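Local coordinates for protein single-stranded-DNA-specific exonuclease RecJ (Thermus thermophilus, PDB 2ZXR) that degrades single-stranded DNA from the 5' end toward the 3' end, using divalent metal ions, with no detectable activity on single-stranded RNA, at residues L50-L55 with L195-E200. Numbering follows the deposited sequence.
Sequences LALLPL and LWALHE
Leu52 covers one face of the Trp196 indole, its CB over the ring and its side chain running past it in the opposite direction, a compact example of a helix side chain reaching out to be covered by an extended loop. Its CB stands 4.0 Å from the centroid of the five-membered ring of Trp196, only 12° off the ring normal, which makes a CH-pi contact over the face. CG of Leu52 is anti to the backbone N (chi1 176°), and this turns the branch back along the indole toward the helix, where CD1 rests 3.9 Å from Trp196 CG. The far end of the indole meets backbone instead: Leu50 O lies in the ring plane, at the edge, 3.5 Å from Trp196 CH2. Leu50 adds an apolar touch there, its CG 3.8 Å from Trp196 CZ3.

Toward Glu200, an exposed residue, the contact narrows to a single apolar touch, Leu52 CD2 on Glu200 CG at 3.7 Å. The Glu200 chain bends at chi2, and its OE1 points toward the indole N-H and accepts a weak hydrogen bond from Trp196 NE1 (3.3 Å, 142°). This gives the indole N-H a partner within its own helix.

Helix 187-201 of the DHH region thus receives the loop between helices 29-37 and 60-70. Helix 227-239 packs against the same loop, Trp228 NE1 giving a hydrogen bond to Ala51 O and Leu232 touching Leu50, while Ala62 of helix 60-70 packs on Ala197.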
loop_
_atom_site.group_PDB
_atom_site.type_symbol
_atom_site.label_atom_id
_atom_site.label_comp_id
_atom_site.label_asym_id
_atom_site.label_seq_id
_atom_site.Cartn_x
_atom_site.Cartn_y
_atom_site.Cartn_z
ATOM N N LEU A 50 22.403 -1.723 -0.639
ATOM C CA LEU A 50 22.069 -3.132 -0.472
ATOM C C LEU A 50 23.293 -3.667 0.258
ATOM O O LEU A 50 24.392 -3.686 -0.300
ATOM C CB LEU A 50 21.937 -3.833 -1.817
ATOM C CG LEU A 50 21.631 -5.331 -1.696
ATOM C CD1 LEU A 50 20.350 -5.535 -0.877
ATOM C CD2 LEU A 50 21.493 -5.924 -3.096
ATOM N N ALA A 51 23.120 -4.075 1.504
ATOM C CA ALA A 51 24.243 -4.566 2.273
ATOM C C ALA A 51 23.949 -5.903 2.938
ATOM O O ALA A 51 22.805 -6.360 2.972
ATOM C CB ALA A 51 24.620 -3.523 3.338
ATOM N N LEU A 52 24.989 -6.524 3.472
ATOM C CA LEU A 52 24.820 -7.787 4.167
ATOM C C LEU A 52 24.379 -7.475 5.599
ATOM O O LEU A 52 25.195 -7.040 6.413
ATOM C CB LEU A 52 26.138 -8.565 4.177
ATOM C CG LEU A 52 26.200 -9.892 4.947
ATOM C CD1 LEU A 52 25.188 -10.877 4.385
ATOM C CD2 LEU A 52 27.608 -10.467 4.847
ATOM N N LEU A 53 23.093 -7.687 5.896
ATOM C CA LEU A 53 22.534 -7.432 7.230
ATOM C C LEU A 53 23.117 -8.414 8.229
ATOM O O LEU A 53 23.257 -9.586 7.929
ATOM C CB LEU A 53 21.018 -7.600 7.230
ATOM C CG LEU A 53 20.180 -6.683 6.344
ATOM C CD1 LEU A 53 18.720 -7.089 6.429
ATOM C CD2 LEU A 53 20.358 -5.246 6.797
ATOM N N PRO A 54 23.439 -7.943 9.446
ATOM C CA PRO A 54 24.014 -8.765 10.514
ATOM C C PRO A 54 22.983 -9.561 11.311
ATOM O O PRO A 54 22.844 -9.368 12.528
ATOM C CB PRO A 54 24.728 -7.732 11.376
ATOM C CG PRO A 54 23.767 -6.594 11.338
ATOM C CD PRO A 54 23.358 -6.532 9.865
ATOM N N LEU A 55 22.270 -10.462 10.641
ATOM C CA LEU A 55 21.257 -11.260 11.320
ATOM C C LEU A 55 21.950 -12.228 12.247
ATOM O O LEU A 55 23.042 -12.708 11.945
ATOM C CB LEU A 55 20.420 -12.057 10.315
ATOM C CG LEU A 55 19.862 -11.296 9.108
ATOM C CD1 LEU A 55 19.242 -12.291 8.138
ATOM C CD2 LEU A 55 18.840 -10.255 9.552
ATOM N N LEU A 195 23.578 -16.899 1.409
ATOM C CA LEU A 195 24.511 -17.171 0.319
ATOM C C LEU A 195 25.595 -16.069 0.323
ATOM O O LEU A 195 26.777 -16.331 0.089
ATOM C CB LEU A 195 23.785 -17.176 -1.040
ATOM C CG LEU A 195 24.681 -17.363 -2.280
ATOM C CD1 LEU A 195 25.403 -18.695 -2.190
ATOM C CD2 LEU A 195 23.844 -17.275 -3.548
ATOM N N TRP A 196 25.176 -14.835 0.603
ATOM C CA TRP A 196 26.081 -13.683 0.623
ATOM C C TRP A 196 27.119 -13.818 1.761
ATOM O O TRP A 196 28.316 -13.544 1.574
ATOM C CB TRP A 196 25.257 -12.404 0.795
ATOM C CG TRP A 196 25.988 -11.099 0.586
ATOM C CD1 TRP A 196 27.333 -10.874 0.671
ATOM C CD2 TRP A 196 25.388 -9.828 0.312
ATOM N NE1 TRP A 196 27.602 -9.539 0.469
ATOM C CE2 TRP A 196 26.425 -8.878 0.246
ATOM C CE3 TRP A 196 24.067 -9.401 0.119
ATOM C CZ2 TRP A 196 26.190 -7.521 -0.004
ATOM C CZ3 TRP A 196 23.832 -8.040 -0.132
ATOM C CH2 TRP A 196 24.896 -7.122 -0.190
ATOM N N ALA A 197 26.649 -14.228 2.936
ATOM C CA ALA A 197 27.531 -14.433 4.079
ATOM C C ALA A 197 28.593 -15.477 3.710
ATOM O O ALA A 197 29.762 -15.318 4.040
ATOM C CB ALA A 197 26.718 -14.895 5.291
ATOM N N LEU A 198 28.185 -16.539 3.022
ATOM C CA LEU A 198 29.122 -17.576 2.598
ATOM C C LEU A 198 30.155 -17.009 1.596
ATOM O O LEU A 198 31.339 -17.336 1.662
ATOM C CB LEU A 198 28.369 -18.752 1.957
ATOM C CG LEU A 198 29.247 -19.869 1.359
ATOM C CD1 LEU A 198 30.105 -20.516 2.453
ATOM C CD2 LEU A 198 28.374 -20.913 0.682
ATOM N N HIS A 199 29.692 -16.191 0.652
ATOM C CA HIS A 199 30.588 -15.570 -0.329
ATOM C C HIS A 199 31.627 -14.715 0.379
ATOM O O HIS A 199 32.804 -14.696 0.014
ATOM C CB HIS A 199 29.797 -14.699 -1.309
ATOM C CG HIS A 199 29.202 -15.478 -2.433
ATOM N ND1 HIS A 199 29.217 -15.032 -3.735
ATOM C CD2 HIS A 199 28.673 -16.725 -2.465
ATOM C CE1 HIS A 199 28.736 -15.975 -4.526
ATOM N NE2 HIS A 199 28.399 -17.013 -3.777
ATOM N N GLU A 200 31.180 -13.986 1.389
ATOM C CA GLU A 200 32.087 -13.157 2.153
ATOM C C GLU A 200 33.171 -14.034 2.783
ATOM O O GLU A 200 34.353 -13.701 2.699
ATOM C CB GLU A 200 31.320 -12.407 3.233
ATOM C CG GLU A 200 30.398 -11.363 2.646
ATOM C CD GLU A 200 31.065 -10.014 2.548
ATOM O OE1 GLU A 200 30.682 -9.196 1.659
ATOM O OE2 GLU A 200 31.972 -9.769 3.380
#